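Long-range contacts in HAD hydrolase, family IA, variant 3 (Entamoeba histolytica, PDB 6W04), which probably acts as a magnesium-dependent hydrolase of the haloacid dehalogenase (HAD) superfamily: residues V4-N9 and I165-T170; T106-S111 and P147-K152; L12-P17 and I185-E190. All blocks are in the same frame, centred on the assembly; numbering follows the deposited sequence.

Interaction 1 (V4-N9 and I165-T170); sequences VLFDFN and IVFEDT. With MG (magnesium ion), chain B; SO4 (sulfate ion), chain D.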
loop_
_atom_site.group_PDB
_atom_site.type_symbol
_atom_site.label_atom_id
_atom_site.label_comp_id
_atom_site.label_asym_id
_atom_site.label_seq_id
_atom_site.Cartn_x
_atom_site.Cartn_y
_atom_site.Cartn_z
ATOM N N VAL A 4 -2.660 -5.012 -13.984
ATOM C CA VAL A 4 -1.704 -4.697 -12.927
ATOM C C VAL A 4 -2.461 -4.056 -11.776
ATOM O O VAL A 4 -3.227 -3.109 -11.984
ATOM C CB VAL A 4 -0.602 -3.743 -13.418
ATOM C CG1 VAL A 4 0.351 -3.397 -12.276
ATOM C CG2 VAL A 4 0.113 -4.327 -14.621
ATOM N N LEU A 5 -2.237 -4.549 -10.563
ATOM C CA LEU A 5 -2.888 -3.995 -9.378
ATOM C C LEU A 5 -1.795 -3.387 -8.513
ATOM O O LEU A 5 -0.927 -4.113 -8.016
ATOM C CB LEU A 5 -3.664 -5.083 -8.628
ATOM C CG LEU A 5 -4.499 -5.986 -9.556
ATOM C CD1 LEU A 5 -5.200 -7.121 -8.777
ATOM C CD2 LEU A 5 -5.507 -5.138 -10.365
ATOM N N PHE A 6 -1.804 -2.058 -8.366
ATOM C CA PHE A 6 -0.808 -1.373 -7.539
ATOM C C PHE A 6 -1.311 -1.144 -6.114
ATOM O O PHE A 6 -2.340 -0.483 -5.908
ATOM C CB PHE A 6 -0.444 0.001 -8.103
ATOM C CG PHE A 6 0.183 -0.013 -9.480
ATOM C CD1 PHE A 6 1.562 -0.045 -9.620
ATOM C CD2 PHE A 6 -0.605 0.123 -10.614
ATOM C CE1 PHE A 6 2.159 0.001 -10.889
ATOM C CE2 PHE A 6 -0.022 0.146 -11.890
ATOM C CZ PHE A 6 1.350 0.097 -12.021
ATOM N N ASP A 7 -0.532 -1.594 -5.136
ATOM C CA ASP A 7 -0.658 -1.044 -3.786
ATOM C C ASP A 7 -0.211 0.407 -3.807
ATOM O O ASP A 7 0.540 0.820 -4.691
ATOM C CB ASP A 7 0.206 -1.837 -2.814
ATOM C CG ASP A 7 0.133 -1.320 -1.400
ATOM O OD1 ASP A 7 -0.990 -1.082 -0.903
ATOM O OD2 ASP A 7 1.205 -1.180 -0.777
ATOM N N PHE A 8 -0.654 1.201 -2.832
ATOM C CA PHE A 8 -0.291 2.615 -2.859
ATOM C C PHE A 8 0.771 2.961 -1.819
ATOM O O PHE A 8 1.912 3.255 -2.195
ATOM C CB PHE A 8 -1.522 3.501 -2.734
ATOM C CG PHE A 8 -1.236 4.930 -3.093
ATOM C CD1 PHE A 8 -1.221 5.329 -4.422
ATOM C CD2 PHE A 8 -0.883 5.844 -2.113
ATOM C CE1 PHE A 8 -0.912 6.632 -4.771
ATOM C CE2 PHE A 8 -0.588 7.153 -2.450
ATOM C CZ PHE A 8 -0.597 7.541 -3.779
ATOM N N ASN A 9 0.445 2.920 -0.520
ATOM C CA ASN A 9 1.397 3.310 0.519
ATOM C C ASN A 9 2.590 2.363 0.556
ATOM O O ASN A 9 2.431 1.148 0.681
ATOM C CB ASN A 9 0.701 3.311 1.879
ATOM C CG ASN A 9 -0.513 4.208 1.889
ATOM O OD1 ASN A 9 -1.658 3.747 1.795
ATOM N ND2 ASN A 9 -0.268 5.506 1.954
ATOM N N ILE A 165 -0.715 -9.024 -12.152
ATOM C CA ILE A 165 0.453 -8.637 -11.373
ATOM C C ILE A 165 0.006 -7.729 -10.233
ATOM O O ILE A 165 -0.824 -6.833 -10.425
ATOM C CB ILE A 165 1.492 -7.929 -12.263
ATOM C CG1 ILE A 165 2.071 -8.919 -13.271
ATOM C CG2 ILE A 165 2.575 -7.302 -11.401
ATOM C CD1 ILE A 165 2.966 -10.015 -12.643
ATOM N N VAL A 166 0.549 -7.970 -9.038
ATOM C CA VAL A 166 0.385 -7.100 -7.886
ATOM C C VAL A 166 1.762 -6.610 -7.457
ATOM O O VAL A 166 2.682 -7.416 -7.287
ATOM C CB VAL A 166 -0.322 -7.819 -6.725
ATOM C CG1 VAL A 166 -0.293 -6.941 -5.460
ATOM C CG2 VAL A 166 -1.748 -8.172 -7.132
ATOM N N PHE A 167 1.906 -5.290 -7.318
ATOM C CA PHE A 167 3.086 -4.660 -6.731
ATOM C C PHE A 167 2.777 -4.351 -5.270
ATOM O O PHE A 167 1.778 -3.693 -4.976
ATOM C CB PHE A 167 3.454 -3.367 -7.461
ATOM C CG PHE A 167 4.044 -3.587 -8.851
ATOM C CD1 PHE A 167 3.288 -3.353 -9.986
ATOM C CD2 PHE A 167 5.360 -3.982 -8.999
ATOM C CE1 PHE A 167 3.831 -3.518 -11.266
ATOM C CE2 PHE A 167 5.919 -4.172 -10.265
ATOM C CZ PHE A 167 5.146 -3.936 -11.398
ATOM N N GLU A 168 3.626 -4.824 -4.365
ATOM C CA GLU A 168 3.340 -4.710 -2.941
ATOM C C GLU A 168 4.654 -4.523 -2.199
ATOM O O GLU A 168 5.712 -4.920 -2.692
ATOM C CB GLU A 168 2.608 -5.956 -2.426
ATOM C CG GLU A 168 1.123 -5.815 -2.357
ATOM C CD GLU A 168 0.697 -4.982 -1.163
ATOM O OE1 GLU A 168 1.592 -4.457 -0.438
ATOM O OE2 GLU A 168 -0.530 -4.866 -0.949
ATOM N N ASP A 169 4.580 -3.923 -0.996
ATOM C CA ASP A 169 5.784 -3.608 -0.222
ATOM C C ASP A 169 5.836 -4.251 1.157
ATOM O O ASP A 169 6.842 -4.083 1.858
ATOM C CB ASP A 169 5.944 -2.089 -0.046
ATOM C CG ASP A 169 4.876 -1.482 0.850
ATOM O OD1 ASP A 169 5.230 -0.869 1.885
ATOM O OD2 ASP A 169 3.678 -1.604 0.506
ATOM N N THR A 170 4.794 -4.969 1.577
ATOM C CA THR A 170 4.760 -5.550 2.911
ATOM C C THR A 170 4.484 -7.043 2.853
ATOM O O THR A 170 3.965 -7.570 1.864
ATOM C CB THR A 170 3.674 -4.915 3.787
ATOM O OG1 THR A 170 2.397 -5.192 3.194
ATOM C CG2 THR A 170 3.893 -3.397 3.899
HETATM MG MG MG B . 1.847 -0.829 1.145
HETATM S S SO4 D . -0.532 -3.885 5.299
HETATM O O1 SO4 D . 0.576 -3.672 6.229
HETATM O O2 SO4 D . -0.019 -3.935 3.932
HETATM O O3 SO4 D . -1.511 -2.813 5.423
HETATM O O4 SO4 D . -1.203 -5.130 5.640
HETATM O O HOH W 1 1.127 -2.809 1.477
HETATM O O HOH W 2 2.884 -0.381 3.038
#
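Val4 CG1 is the knob of this contact: it lies above one face of the Phe6 ring, toward its rim, and meets the edge of the Phe167 ring, 3.6 Å from Phe167 CE1. Phe6 and Phe167 run alongside each other in the same direction, their planes 15° apart and displaced so that little ring surface faces ring surface; Phe6 CE1 touches Phe167 CD1 at 3.7 Å. The valine methyl thus fits against both rings. On the other face the branches are smaller, and Leu5 CB and CD1 close on Val166 CG2. Backbone hydrogen bonds of the parallel-sheet kind join the strands, among them Leu5 N to Ile165 O at 2.7 Å.

At the C-terminal ends of the strands the contact turns polar. Asp7 extends its carboxylate away from its own backbone N (chi1 180°), and OD2 reaches the magnesium ion at 2.1 Å. Asp169 OD2 and Asn9 O bind it at the same distance, and two waters and ethanediol O1 complete six ligands. The carboxylates of Asp7 and Asp169 are nearly coplanar, whereas that of Glu168 stacks on Asp7. Such crowding of acids is probably eased by the metal and by Lys144, which makes salt bridges to both Asp7 and Glu168; Tyr150 OH bonds Glu168 OE2, and Thr11 OG1 bonds both metal-binding aspartates. Glu168 OE1 takes the Asp169 N-H on its anti lone pair and receives water 1 at 2.6 Å, a second-shell grip on the metal. Thr170 OG1 bonds sulfate O2 at 2.8 Å and caps the next helix at Gly173 N.

These are central strands of the parallel sheet, flanked by 105-112 and 183-187. Met217 of helix 214-222 packs on the Val4 and Phe167 face, while Tyr150 of helix 148-157 lies against Leu5 and Val166.

Interaction 2 (T106-S111 and P147-K152); sequences TIATSS and PDIYLK. With EDO (1,2-ethanediol), chain C.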
loop_
_atom_site.group_PDB
_atom_site.type_symbol
_atom_site.label_atom_id
_atom_site.label_comp_id
_atom_site.label_asym_id
_atom_site.label_seq_id
_atom_site.Cartn_x
_atom_site.Cartn_y
_atom_site.Cartn_z
ATOM N N THR A 106 -5.121 -0.652 -11.806
ATOM C CA THR A 106 -5.748 0.204 -10.815
ATOM C C THR A 106 -4.949 0.135 -9.523
ATOM O O THR A 106 -3.998 -0.645 -9.389
ATOM C CB THR A 106 -7.211 -0.189 -10.572
ATOM O OG1 THR A 106 -7.837 0.846 -9.803
ATOM C CG2 THR A 106 -7.319 -1.535 -9.798
ATOM N N ILE A 107 -5.374 0.952 -8.569
ATOM C CA ILE A 107 -4.800 1.030 -7.235
ATOM C C ILE A 107 -5.707 0.299 -6.257
ATOM O O ILE A 107 -6.943 0.398 -6.340
ATOM C CB ILE A 107 -4.621 2.498 -6.814
ATOM C CG1 ILE A 107 -3.458 3.135 -7.574
ATOM C CG2 ILE A 107 -4.402 2.590 -5.277
ATOM C CD1 ILE A 107 -3.455 4.702 -7.521
ATOM N N ALA A 108 -5.095 -0.445 -5.332
ATOM C CA ALA A 108 -5.767 -0.968 -4.152
ATOM C C ALA A 108 -4.981 -0.487 -2.939
ATOM O O ALA A 108 -3.747 -0.538 -2.939
ATOM C CB ALA A 108 -5.847 -2.492 -4.179
ATOM N N THR A 109 -5.670 0.013 -1.927
ATOM C CA THR A 109 -4.965 0.485 -0.753
ATOM C C THR A 109 -5.769 0.128 0.484
ATOM O O THR A 109 -6.998 0.052 0.439
ATOM C CB THR A 109 -4.708 2.010 -0.835
ATOM O OG1 THR A 109 -4.147 2.486 0.394
ATOM C CG2 THR A 109 -5.982 2.769 -1.119
ATOM N N SER A 110 -5.057 -0.096 1.589
ATOM C CA SER A 110 -5.695 -0.239 2.893
ATOM C C SER A 110 -6.159 1.091 3.455
ATOM O O SER A 110 -6.846 1.101 4.481
ATOM C CB SER A 110 -4.743 -0.867 3.910
ATOM O OG SER A 110 -4.271 -2.134 3.503
ATOM N N SER A 111 -5.773 2.203 2.840
ATOM C CA SER A 111 -6.123 3.516 3.370
ATOM C C SER A 111 -7.632 3.725 3.337
ATOM O O SER A 111 -8.321 3.232 2.441
ATOM C CB SER A 111 -5.435 4.621 2.552
ATOM O OG SER A 111 -4.018 4.608 2.747
ATOM N N PRO A 147 -7.339 -12.120 1.103
ATOM C CA PRO A 147 -7.321 -11.858 -0.352
ATOM C C PRO A 147 -8.320 -10.809 -0.821
ATOM O O PRO A 147 -8.214 -10.353 -1.972
ATOM C CB PRO A 147 -7.673 -13.226 -0.960
ATOM C CG PRO A 147 -8.441 -13.950 0.134
ATOM C CD PRO A 147 -7.760 -13.505 1.414
ATOM N N ASP A 148 -9.275 -10.418 0.022
ATOM C CA ASP A 148 -10.461 -9.697 -0.444
ATOM C C ASP A 148 -10.111 -8.484 -1.309
ATOM O O ASP A 148 -10.696 -8.287 -2.378
ATOM C CB ASP A 148 -11.298 -9.256 0.752
ATOM C CG ASP A 148 -11.664 -10.404 1.668
ATOM O OD1 ASP A 148 -11.035 -11.479 1.567
ATOM O OD2 ASP A 148 -12.582 -10.221 2.496
ATOM N N ILE A 149 -9.160 -7.655 -0.864
ATOM C CA ILE A 149 -8.925 -6.393 -1.571
ATOM C C ILE A 149 -8.470 -6.624 -3.011
ATOM O O ILE A 149 -8.811 -5.836 -3.907
ATOM C CB ILE A 149 -7.926 -5.504 -0.792
ATOM C CG1 ILE A 149 -7.973 -4.070 -1.315
ATOM C CG2 ILE A 149 -6.469 -6.023 -0.871
ATOM C CD1 ILE A 149 -7.128 -3.122 -0.475
ATOM N N TYR A 150 -7.727 -7.700 -3.282
ATOM C CA TYR A 150 -7.248 -7.881 -4.652
ATOM C C TYR A 150 -8.265 -8.590 -5.540
ATOM O O TYR A 150 -8.326 -8.301 -6.743
ATOM C CB TYR A 150 -5.888 -8.609 -4.663
ATOM C CG TYR A 150 -4.793 -7.654 -4.235
ATOM C CD1 TYR A 150 -4.602 -6.459 -4.924
ATOM C CD2 TYR A 150 -3.994 -7.910 -3.117
ATOM C CE1 TYR A 150 -3.635 -5.550 -4.540
ATOM C CE2 TYR A 150 -3.007 -6.993 -2.714
ATOM C CZ TYR A 150 -2.847 -5.807 -3.424
ATOM O OH TYR A 150 -1.881 -4.875 -3.063
ATOM N N LEU A 151 -9.073 -9.498 -4.979
ATOM C CA LEU A 151 -10.231 -10.005 -5.715
ATOM C C LEU A 151 -11.170 -8.873 -6.091
ATOM O O LEU A 151 -11.725 -8.842 -7.198
ATOM C CB LEU A 151 -10.972 -11.038 -4.873
ATOM C CG LEU A 151 -10.097 -12.218 -4.471
ATOM C CD1 LEU A 151 -10.838 -13.126 -3.502
ATOM C CD2 LEU A 151 -9.659 -12.969 -5.720
ATOM N N LYS A 152 -11.367 -7.933 -5.166
ATOM C CA LYS A 152 -12.219 -6.781 -5.427
ATOM C C LYS A 152 -11.676 -5.952 -6.589
ATOM O O LYS A 152 -12.434 -5.538 -7.479
ATOM C CB LYS A 152 -12.315 -5.954 -4.145
ATOM C CG LYS A 152 -13.415 -4.948 -4.071
ATOM C CD LYS A 152 -13.645 -4.544 -2.604
ATOM C CE LYS A 152 -14.600 -3.336 -2.469
ATOM N NZ LYS A 152 -16.010 -3.662 -2.842
HETATM C C1 EDO C . -0.109 0.083 3.331
HETATM O O1 EDO C . 0.079 -0.179 1.947
HETATM C C2 EDO C . -1.486 -0.429 3.577
HETATM O O2 EDO C . -1.589 -1.560 2.716
#
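Ala108 faces Ile149 where strand 106-109 and helix 148-152 run almost antiparallel, at 160°, with their axes 8.9 Å apart. The methyl group of Ala108 points at the helix and is received by two neighbouring residues of its first turn: Ala108 CB lies 3.9 Å from Ile149 CG1 and 3.8 Å from Tyr150 CE1. A residue this small leaves room for two bulky side chains over one strand position.

Ile149 is stretched out, both chi1 (-165°) and chi2 (173°) being trans, which carries CD1 along the strand to within 3.3 Å of Thr109 O. Its other branch, CG2, lies above a face of the Tyr150 ring, toward its rim. Tyrosine combines both needs of its site: the ring is buried against Ala108 and Leu5, and OH continues to a hydrogen bond with Glu168 beside the metal. At the helix start, Pro147 O accepts from both Tyr150 N and Leu151 N.

The chain turns a corner at Ser110. Thr109 OG1 accepts from Ser111 N at 3.0 Å, an ST turn that shapes the corner, and Ser111 OG bonds Asn9 OD1. Ser110 OG is left facing the bound ligands: it shares a hydrogen bond of 2.9 Å with ethanediol O2 and a weak one with the sulfate. Lys144 also bonds the diol.

Helix 148-157 belongs to the crossover from strand 135-137 to strand 164-168, passing over 105-112 and 3-7 as expected of the Rossmann-like HAD core. Thr109 probably stands where motif II of the family usually has its Ser or Thr, followed here by Ser110; this region commonly binds the substrate phosphate, a place the sulfate may mimic.

Interaction 3 (L12-P17 and I185-E190); sequences LIFDTP and IGIASE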
loop_
_atom_site.group_PDB
_atom_site.type_symbol
_atom_site.label_atom_id
_atom_site.label_comp_id
_atom_site.label_asym_id
_atom_site.label_seq_id
_atom_site.Cartn_x
_atom_site.Cartn_y
_atom_site.Cartn_z
ATOM N N LEU A 12 3.647 2.912 -4.356
ATOM C CA LEU A 12 3.654 4.026 -5.301
ATOM C C LEU A 12 4.220 5.307 -4.708
ATOM O O LEU A 12 4.729 6.154 -5.458
ATOM C CB LEU A 12 2.235 4.284 -5.829
ATOM C CG LEU A 12 1.790 3.314 -6.930
ATOM C CD1 LEU A 12 0.331 3.528 -7.304
ATOM C CD2 LEU A 12 2.690 3.442 -8.196
ATOM N N ILE A 13 4.141 5.488 -3.389
ATOM C CA ILE A 13 4.865 6.556 -2.705
ATOM C C ILE A 13 5.625 5.954 -1.525
ATOM O O ILE A 13 5.139 5.031 -0.871
ATOM C CB ILE A 13 3.921 7.690 -2.236
ATOM C CG1 ILE A 13 2.860 7.193 -1.232
ATOM C CG2 ILE A 13 3.242 8.374 -3.435
ATOM C CD1 ILE A 13 2.045 8.385 -0.592
ATOM N N PHE A 14 6.835 6.456 -1.263
ATOM C CA PHE A 14 7.639 5.907 -0.165
ATOM C C PHE A 14 7.347 6.750 1.075
ATOM O O PHE A 14 8.121 7.614 1.473
ATOM C CB PHE A 14 9.125 5.884 -0.522
ATOM C CG PHE A 14 9.508 4.824 -1.545
ATOM C CD1 PHE A 14 8.548 4.231 -2.362
ATOM C CD2 PHE A 14 10.836 4.412 -1.671
ATOM C CE1 PHE A 14 8.900 3.263 -3.311
ATOM C CE2 PHE A 14 11.198 3.437 -2.618
ATOM C CZ PHE A 14 10.225 2.864 -3.440
ATOM N N ASP A 15 6.183 6.500 1.684
ATOM C CA ASP A 15 5.699 7.312 2.800
ATOM C C ASP A 15 5.859 6.633 4.149
ATOM O O ASP A 15 5.370 7.155 5.156
ATOM C CB ASP A 15 4.230 7.704 2.582
ATOM C CG ASP A 15 3.293 6.490 2.484
ATOM O OD1 ASP A 15 3.764 5.363 2.207
ATOM O OD2 ASP A 15 2.073 6.671 2.684
ATOM N N THR A 16 6.556 5.502 4.220
ATOM C CA THR A 16 6.733 4.889 5.533
ATOM C C THR A 16 7.417 5.819 6.540
ATOM O O THR A 16 6.929 5.903 7.683
ATOM C CB THR A 16 7.476 3.556 5.394
ATOM O OG1 THR A 16 6.682 2.683 4.583
ATOM C CG2 THR A 16 7.692 2.922 6.797
ATOM N N PRO A 17 8.498 6.544 6.204
ATOM C CA PRO A 17 9.082 7.447 7.212
ATOM C C PRO A 17 8.089 8.468 7.732
ATOM O O PRO A 17 8.081 8.768 8.938
ATOM C CB PRO A 17 10.253 8.099 6.463
ATOM C CG PRO A 17 10.680 7.051 5.457
ATOM C CD PRO A 17 9.325 6.498 4.978
ATOM N N ILE A 185 5.020 -8.844 -7.209
ATOM C CA ILE A 185 6.369 -8.313 -7.398
ATOM C C ILE A 185 6.618 -7.346 -6.247
ATOM O O ILE A 185 5.842 -6.405 -6.042
ATOM C CB ILE A 185 6.535 -7.617 -8.760
ATOM C CG1 ILE A 185 6.292 -8.616 -9.905
ATOM C CG2 ILE A 185 7.914 -6.953 -8.854
ATOM C CD1 ILE A 185 6.409 -8.022 -11.332
ATOM N N GLY A 186 7.671 -7.599 -5.471
ATOM C CA GLY A 186 7.918 -6.785 -4.292
ATOM C C GLY A 186 8.542 -5.453 -4.671
ATOM O O GLY A 186 9.298 -5.350 -5.640
ATOM N N ILE A 187 8.174 -4.411 -3.918
ATOM C CA ILE A 187 8.800 -3.097 -4.021
ATOM C C ILE A 187 9.660 -2.907 -2.780
ATOM O O ILE A 187 9.146 -2.929 -1.652
ATOM C CB ILE A 187 7.766 -1.967 -4.158
ATOM C CG1 ILE A 187 7.012 -2.066 -5.495
ATOM C CG2 ILE A 187 8.455 -0.620 -4.065
ATOM C CD1 ILE A 187 7.906 -1.992 -6.731
ATOM N N ALA A 188 10.970 -2.718 -2.980
ATOM C CA ALA A 188 11.925 -2.681 -1.865
ATOM C C ALA A 188 12.009 -1.287 -1.222
ATOM O O ALA A 188 13.069 -0.671 -1.121
ATOM C CB ALA A 188 13.299 -3.154 -2.344
ATOM N N SER A 189 10.866 -0.787 -0.753
ATOM C CA SER A 189 10.889 0.525 -0.109
ATOM C C SER A 189 11.306 0.443 1.352
ATOM O O SER A 189 11.917 1.384 1.865
ATOM C CB SER A 189 9.525 1.213 -0.207
ATOM O OG SER A 189 8.523 0.408 0.393
ATOM N N GLU A 190 10.969 -0.635 2.040
ATOM C CA GLU A 190 11.401 -0.849 3.415
ATOM C C GLU A 190 12.140 -2.163 3.607
ATOM O O GLU A 190 13.172 -2.198 4.279
ATOM C CB GLU A 190 10.188 -0.787 4.367
ATOM C CG GLU A 190 9.743 0.646 4.654
ATOM C CD GLU A 190 10.801 1.450 5.413
ATOM O OE1 GLU A 190 11.369 0.903 6.387
ATOM O OE2 GLU A 190 11.063 2.624 5.038
#
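Ile187, the last residue of its strand, meets Phe14 first: Ile187 CG2, set anti to the backbone N, approaches Phe14 CZ to 4.0 Å, the isoleucine coming in roughly perpendicular to the direction of the phenylalanine side chain. An inverse gamma turn centred on Ala188 follows, and the next residue, Ser189, faces the ring. It places its CB squarely over the Phe14 face, 3.5 Å from the ring centroid and 4° off the normal, a CH-pi contact. A small polar residue suits this site, since its CB can settle on the ring while OG turns aside to bond Gly10 O. Glu190 comes last. Folded at chi2 (-65°), it lays its aliphatic part against Thr16, with Glu190 CG 3.7 Å from Thr16 OG1; Glu190 OE2 lies near the ring of Pro17. No hydrogen bond spans the contact, which relies on carbon surfaces near solvent.

Phe14 also lies in an inverse gamma turn, leading into helix 16-31, the first of the helical segment that probably forms the cap typical of many HAD enzymes. The loop after strand 183-187 thus touches the passage from core to cap, with Phe167 of strand 164-168 in contact with Ile187.

In the fold
Interactions 1 and 2 are buried, whereas interaction 3 lies at the surface. All three reach the same parallel sheet: interaction 1 joins two strands within it, interaction 2 packs a helix on it, and interaction 3 joins loops at the C-terminal ends of its strands. Their chemistry follows: backbone bonds and metal ligation in the first, aliphatic and aromatic packing in the second, and a CH-pi contact with loose aliphatic touches in the third. They also meet directly. Tyr150 OH of interaction 2 bonds Glu168, and Asp15 OD2 from 12-17 bonds the Asn9 side chain, so both probably help to position residues around the magnesium ion.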